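Local structure of 3-oxoacyl-[acyl-carrier-protein] synthase, mitochondrial (Arabidopsis thaliana, 2IX4) at residues C241-F246 with G327-A332; V317-T322 with R333-V338. The protein catalyses the condensation steps of mitochondrial fatty acid synthesis, adding two carbons from malonyl-ACP to a growing acyl chain. All blocks are in the same frame, centred on the assembly; numbering follows the deposited sequence.

Contact 1: residues C241-F246 with G327-A332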
loop_
_atom_site.group_PDB
_atom_site.type_symbol
_atom_site.label_atom_id
_atom_site.label_comp_id
_atom_site.label_asym_id
_atom_site.label_seq_id
_atom_site.Cartn_x
_atom_site.Cartn_y
_atom_site.Cartn_z
ATOM N N CYS A 241 -14.331 29.098 -10.206
ATOM C CA CYS A 241 -13.401 29.704 -11.166
ATOM C C CYS A 241 -12.086 30.179 -10.542
ATOM O O CYS A 241 -11.063 30.261 -11.226
ATOM C CB CYS A 241 -14.072 30.865 -11.902
ATOM S SG CYS A 241 -15.216 30.356 -13.204
ATOM N N ASP A 242 -12.117 30.489 -9.250
ATOM C CA ASP A 242 -10.940 31.022 -8.565
ATOM C C ASP A 242 -10.134 30.010 -7.747
ATOM O O ASP A 242 -9.257 30.402 -6.975
ATOM C CB ASP A 242 -11.324 32.231 -7.710
ATOM C CG ASP A 242 -11.104 33.534 -8.435
ATOM O OD1 ASP A 242 -9.928 33.943 -8.573
ATOM O OD2 ASP A 242 -12.104 34.143 -8.875
ATOM N N ARG A 243 -10.418 28.721 -7.929
ATOM C CA ARG A 243 -9.640 27.655 -7.287
ATOM C C ARG A 243 -8.172 27.706 -7.730
ATOM O O ARG A 243 -7.882 28.030 -8.881
ATOM C CB ARG A 243 -10.264 26.275 -7.559
ATOM C CG ARG A 243 -10.232 25.815 -9.018
ATOM C CD ARG A 243 -11.126 24.605 -9.243
ATOM N NE ARG A 243 -11.069 24.110 -10.620
ATOM C CZ ARG A 243 -11.850 24.529 -11.614
ATOM N NH1 ARG A 243 -12.763 25.466 -11.406
ATOM N NH2 ARG A 243 -11.717 24.008 -12.828
ATOM N N ASP A 244 -7.255 27.411 -6.810
ATOM C CA ASP A 244 -5.820 27.504 -7.108
ATOM C C ASP A 244 -4.967 26.384 -6.484
ATOM O O ASP A 244 -3.769 26.559 -6.254
ATOM C CB ASP A 244 -5.278 28.896 -6.733
ATOM C CG ASP A 244 -5.091 29.081 -5.228
ATOM O OD1 ASP A 244 -5.938 28.610 -4.435
ATOM O OD2 ASP A 244 -4.083 29.711 -4.841
ATOM N N GLY A 245 -5.591 25.235 -6.230
ATOM C CA GLY A 245 -4.900 24.083 -5.655
ATOM C C GLY A 245 -5.626 23.600 -4.415
ATOM O O GLY A 245 -6.453 24.323 -3.861
ATOM N N PHE A 246 -5.330 22.381 -3.973
ATOM C CA PHE A 246 -6.019 21.846 -2.799
ATOM C C PHE A 246 -5.413 22.307 -1.470
ATOM O O PHE A 246 -4.323 22.879 -1.427
ATOM C CB PHE A 246 -6.211 20.315 -2.865
ATOM C CG PHE A 246 -4.942 19.511 -2.771
ATOM C CD1 PHE A 246 -4.403 19.172 -1.530
ATOM C CD2 PHE A 246 -4.316 19.043 -3.923
ATOM C CE1 PHE A 246 -3.244 18.401 -1.437
ATOM C CE2 PHE A 246 -3.158 18.274 -3.842
ATOM C CZ PHE A 246 -2.619 17.952 -2.595
ATOM N N GLY A 327 -7.739 19.529 -12.642
ATOM C CA GLY A 327 -8.385 18.354 -12.059
ATOM C C GLY A 327 -9.898 18.405 -11.989
ATOM O O GLY A 327 -10.569 17.457 -12.400
ATOM N N ASP A 328 -10.434 19.506 -11.463
ATOM C CA ASP A 328 -11.881 19.644 -11.264
ATOM C C ASP A 328 -12.639 19.647 -12.588
ATOM O O ASP A 328 -13.686 19.008 -12.710
ATOM C CB ASP A 328 -12.209 20.915 -10.473
ATOM C CG ASP A 328 -11.694 20.872 -9.041
ATOM O OD1 ASP A 328 -10.769 20.088 -8.743
ATOM O OD2 ASP A 328 -12.217 21.639 -8.208
ATOM N N ALA A 329 -12.094 20.368 -13.566
ATOM C CA ALA A 329 -12.668 20.460 -14.906
ATOM C C ALA A 329 -12.680 19.105 -15.610
ATOM O O ALA A 329 -13.665 18.744 -16.259
ATOM C CB ALA A 329 -11.906 21.483 -15.735
ATOM N N VAL A 330 -11.580 18.365 -15.480
ATOM C CA VAL A 330 -11.453 17.029 -16.064
ATOM C C VAL A 330 -12.524 16.087 -15.509
ATOM O O VAL A 330 -13.196 15.390 -16.269
ATOM C CB VAL A 330 -10.027 16.445 -15.857
ATOM C CG1 VAL A 330 -9.987 14.963 -16.186
ATOM C CG2 VAL A 330 -9.009 17.200 -16.708
ATOM N N GLU A 331 -12.702 16.083 -14.190
ATOM C CA GLU A 331 -13.725 15.238 -13.582
ATOM C C GLU A 331 -15.131 15.669 -14.010
ATOM O O GLU A 331 -15.970 14.821 -14.313
ATOM C CB GLU A 331 -13.598 15.205 -12.057
ATOM C CG GLU A 331 -14.516 14.172 -11.403
ATOM C CD GLU A 331 -14.400 14.137 -9.900
ATOM O OE1 GLU A 331 -13.798 15.064 -9.320
ATOM O OE2 GLU A 331 -14.915 13.173 -9.289
ATOM N N ALA A 332 -15.377 16.979 -14.039
ATOM C CA ALA A 332 -16.658 17.520 -14.498
ATOM C C ALA A 332 -16.969 17.038 -15.914
ATOM O O ALA A 332 -18.089 16.616 -16.204
ATOM C CB ALA A 332 -16.648 19.046 -14.445
#
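Arg243 lays its side chain against Asp328, the two running past each other in opposite directions, and so ties the loop before strand 251-259 to helix 325-339. The Asp328 side chain is about 7 Å from that of His320, predicted to be in the active site. The electrostatic part is a long salt bridge, with Arg243 NE 3.6 Å from Asp328 OD2. That oxygen lies well out of the guanidinium plane, so charge alone acts and no N-H points at it, although the two planes are parallel (0° apart).

In van der Waals touch, Asp328 CB sits over one face of the guanidinium, 3.4 Å from Arg243 NE, while Arg243 CD approaches Asp328 OD2 to 3.3 Å. Arg243 NH2 reaches Ala329, 3.9 Å from its CB. Arg243 CG lies between the backbone N and the carbonyl carbon (chi1 66°), and the extended chain carries the guanidinium to the helix.

Directed hydrogen bonds come from outside the two segments: Arg243 NE, NH1 and NH2 go to Thr324 O, Asp240 O and Pro325 O, while the strongest polar partner of Asp328 is Phe239. Arg243 NH2 also forms a salt bridge with Asp391. With the guanidinium gone, as in an alanine, the carbonyls and Asp391 would probably lose their mate and one side of Asp328 be uncovered. The chemistry implies a buried arginine positioned by outside hydrogen bonds, with Asp328 giving a face to rest on and probably a second negative charge beside Asp391.

Contact 2: residues V317-T322 with R333-V338. With K (potassium ion), chain D.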
loop_
_atom_site.group_PDB
_atom_site.type_symbol
_atom_site.label_atom_id
_atom_site.label_comp_id
_atom_site.label_asym_id
_atom_site.label_seq_id
_atom_site.Cartn_x
_atom_site.Cartn_y
_atom_site.Cartn_z
ATOM N N VAL A 317 -23.476 11.794 -6.709
ATOM C CA VAL A 317 -22.052 11.572 -6.937
ATOM C C VAL A 317 -21.243 12.496 -6.024
ATOM O O VAL A 317 -21.360 13.720 -6.103
ATOM C CB VAL A 317 -21.656 11.793 -8.424
ATOM C CG1 VAL A 317 -20.139 11.773 -8.600
ATOM C CG2 VAL A 317 -22.307 10.743 -9.320
ATOM N N ASN A 318 -20.449 11.905 -5.137
ATOM C CA ASN A 318 -19.473 12.668 -4.375
ATOM C C ASN A 318 -18.181 12.723 -5.182
ATOM O O ASN A 318 -17.436 11.743 -5.246
ATOM C CB ASN A 318 -19.269 12.066 -2.980
ATOM C CG ASN A 318 -18.365 12.916 -2.098
ATOM O OD1 ASN A 318 -17.141 12.863 -2.220
ATOM N ND2 ASN A 318 -18.961 13.685 -1.195
ATOM N N ALA A 319 -17.941 13.866 -5.823
ATOM C CA ALA A 319 -16.801 14.048 -6.727
ATOM C C ALA A 319 -15.473 14.075 -5.980
ATOM O O ALA A 319 -15.431 14.381 -4.782
ATOM C CB ALA A 319 -16.974 15.327 -7.542
ATOM N N HIS A 320 -14.389 13.732 -6.676
ATOM C CA HIS A 320 -13.054 13.818 -6.084
ATOM C C HIS A 320 -12.621 15.270 -5.942
ATOM O O HIS A 320 -11.961 15.630 -4.963
ATOM C CB HIS A 320 -12.021 13.025 -6.898
ATOM C CG HIS A 320 -10.642 13.055 -6.310
ATOM N ND1 HIS A 320 -10.345 12.507 -5.078
ATOM C CD2 HIS A 320 -9.485 13.581 -6.777
ATOM C CE1 HIS A 320 -9.064 12.691 -4.816
ATOM N NE2 HIS A 320 -8.519 13.339 -5.830
ATOM N N ALA A 321 -13.020 16.080 -6.924
ATOM C CA ALA A 321 -12.656 17.498 -7.056
ATOM C C ALA A 321 -12.018 18.120 -5.815
ATOM O O ALA A 321 -12.683 18.362 -4.803
ATOM C CB ALA A 321 -13.861 18.316 -7.515
ATOM N N THR A 322 -10.721 18.391 -5.937
ATOM C CA THR A 322 -9.873 18.823 -4.832
ATOM C C THR A 322 -9.687 20.340 -4.761
ATOM O O THR A 322 -9.016 20.834 -3.856
ATOM C CB THR A 322 -8.473 18.178 -4.936
ATOM O OG1 THR A 322 -7.854 18.579 -6.167
ATOM C CG2 THR A 322 -8.571 16.661 -4.899
ATOM N N ARG A 333 -15.958 17.099 -16.779
ATOM C CA ARG A 333 -16.042 16.604 -18.152
ATOM C C ARG A 333 -16.362 15.106 -18.172
ATOM O O ARG A 333 -17.198 14.649 -18.954
ATOM C CB ARG A 333 -14.719 16.877 -18.866
ATOM C CG ARG A 333 -14.832 17.086 -20.359
ATOM C CD ARG A 333 -13.562 17.715 -20.924
ATOM N NE ARG A 333 -13.378 19.100 -20.484
ATOM C CZ ARG A 333 -12.364 19.536 -19.735
ATOM N NH1 ARG A 333 -11.410 18.707 -19.331
ATOM N NH2 ARG A 333 -12.300 20.818 -19.399
ATOM N N ALA A 334 -15.703 14.357 -17.290
ATOM C CA ALA A 334 -15.899 12.914 -17.167
ATOM C C ALA A 334 -17.297 12.553 -16.656
ATOM O O ALA A 334 -17.898 11.582 -17.124
ATOM C CB ALA A 334 -14.832 12.313 -16.267
ATOM N N ILE A 335 -17.807 13.334 -15.702
ATOM C CA ILE A 335 -19.172 13.159 -15.195
ATOM C C ILE A 335 -20.199 13.421 -16.306
ATOM O O ILE A 335 -21.201 12.710 -16.411
ATOM C CB ILE A 335 -19.446 14.030 -13.933
ATOM C CG1 ILE A 335 -18.602 13.531 -12.755
ATOM C CG2 ILE A 335 -20.934 14.014 -13.559
ATOM C CD1 ILE A 335 -18.541 14.488 -11.562
ATOM N N LYS A 336 -19.934 14.425 -17.140
ATOM C CA LYS A 336 -20.754 14.691 -18.324
ATOM C C LYS A 336 -20.752 13.533 -19.316
ATOM O O LYS A 336 -21.780 13.236 -19.923
ATOM C CB LYS A 336 -20.308 15.975 -19.034
ATOM C CG LYS A 336 -21.350 17.089 -19.028
ATOM C CD LYS A 336 -20.933 18.282 -19.890
ATOM C CE LYS A 336 -21.151 18.014 -21.373
ATOM N NZ LYS A 336 -20.912 19.226 -22.211
ATOM N N THR A 337 -19.598 12.891 -19.485
ATOM C CA THR A 337 -19.453 11.780 -20.430
ATOM C C THR A 337 -20.177 10.516 -19.946
ATOM O O THR A 337 -20.812 9.815 -20.733
ATOM C CB THR A 337 -17.959 11.482 -20.724
ATOM O OG1 THR A 337 -17.341 12.648 -21.284
ATOM C CG2 THR A 337 -17.803 10.322 -21.707
ATOM N N VAL A 338 -20.091 10.243 -18.648
ATOM C CA VAL A 338 -20.685 9.039 -18.073
ATOM C C VAL A 338 -22.209 9.148 -17.955
ATOM O O VAL A 338 -22.932 8.194 -18.246
ATOM C CB VAL A 338 -20.052 8.702 -16.697
ATOM C CG1 VAL A 338 -20.816 7.586 -15.989
ATOM C CG2 VAL A 338 -18.591 8.311 -16.871
HETATM K K K D . -15.123 11.364 -3.564
#
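Ile335 meets Val317 and Ala319 with the far end of its side chain, its CD1 methyl alone coming within 4.5 Å of the other segment. This methyl stands 4.3 Å from Val317 CG1 and 4.4 Å from Ala319 CB, a light apolar contact with no hydrogen bond across it. Ile335 CD1 points out from the helix because the outer torsion is extended (chi2 167°). Val317 and Ala319 both direct their CB toward the helix.

Turned away from the helix, with CG anti to the backbone N (chi1 -174°), the Asn318 side chain brings OD1 to within 2.9 Å of the potassium ion; its backbone O binds as well, also at 2.9 Å, and Ala319 O at a longer 3.3 Å. Glu368, Ser414 and Asn415 complete the site. The segment leads directly into His320, a predicted active-site residue.

Strand 316-318, helix 325-339 and the adjacent parallel strand 349-351 form a beta-alpha-beta crossover of this thiolase-like fold, and Ile335 packs its helix on the first strand. Val317 also touches Phe339 on that helix. Beside Ile335, Ala334 and Val338 pack on helix 294-307, so the crossover helix bridges that neighbour and the strand that carries metal ligand Asn318.

Overall arrangement
Both contacts are buried and both use helix 325-339, with centres 11 Å apart. Contact 1 joins the earlier part of that helix to the loop before strand 251-259 and combines a long ion pair with side-chain packing; contact 2 joins the later part to strand 316-318 and the turn after it. Glu331 of 327-332 links the two, its OE2 and OE1 each 2.7 Å from His320 N and Ala321 N respectively, probable hydrogen bonds. His320, predicted to be in the active site, belongs to segment 317-322 and is thus gripped through its backbone N. Contact 1 is mixed and charged, contact 2 apolar, although its segment 317-322 turns oxygens to the metal on its other side.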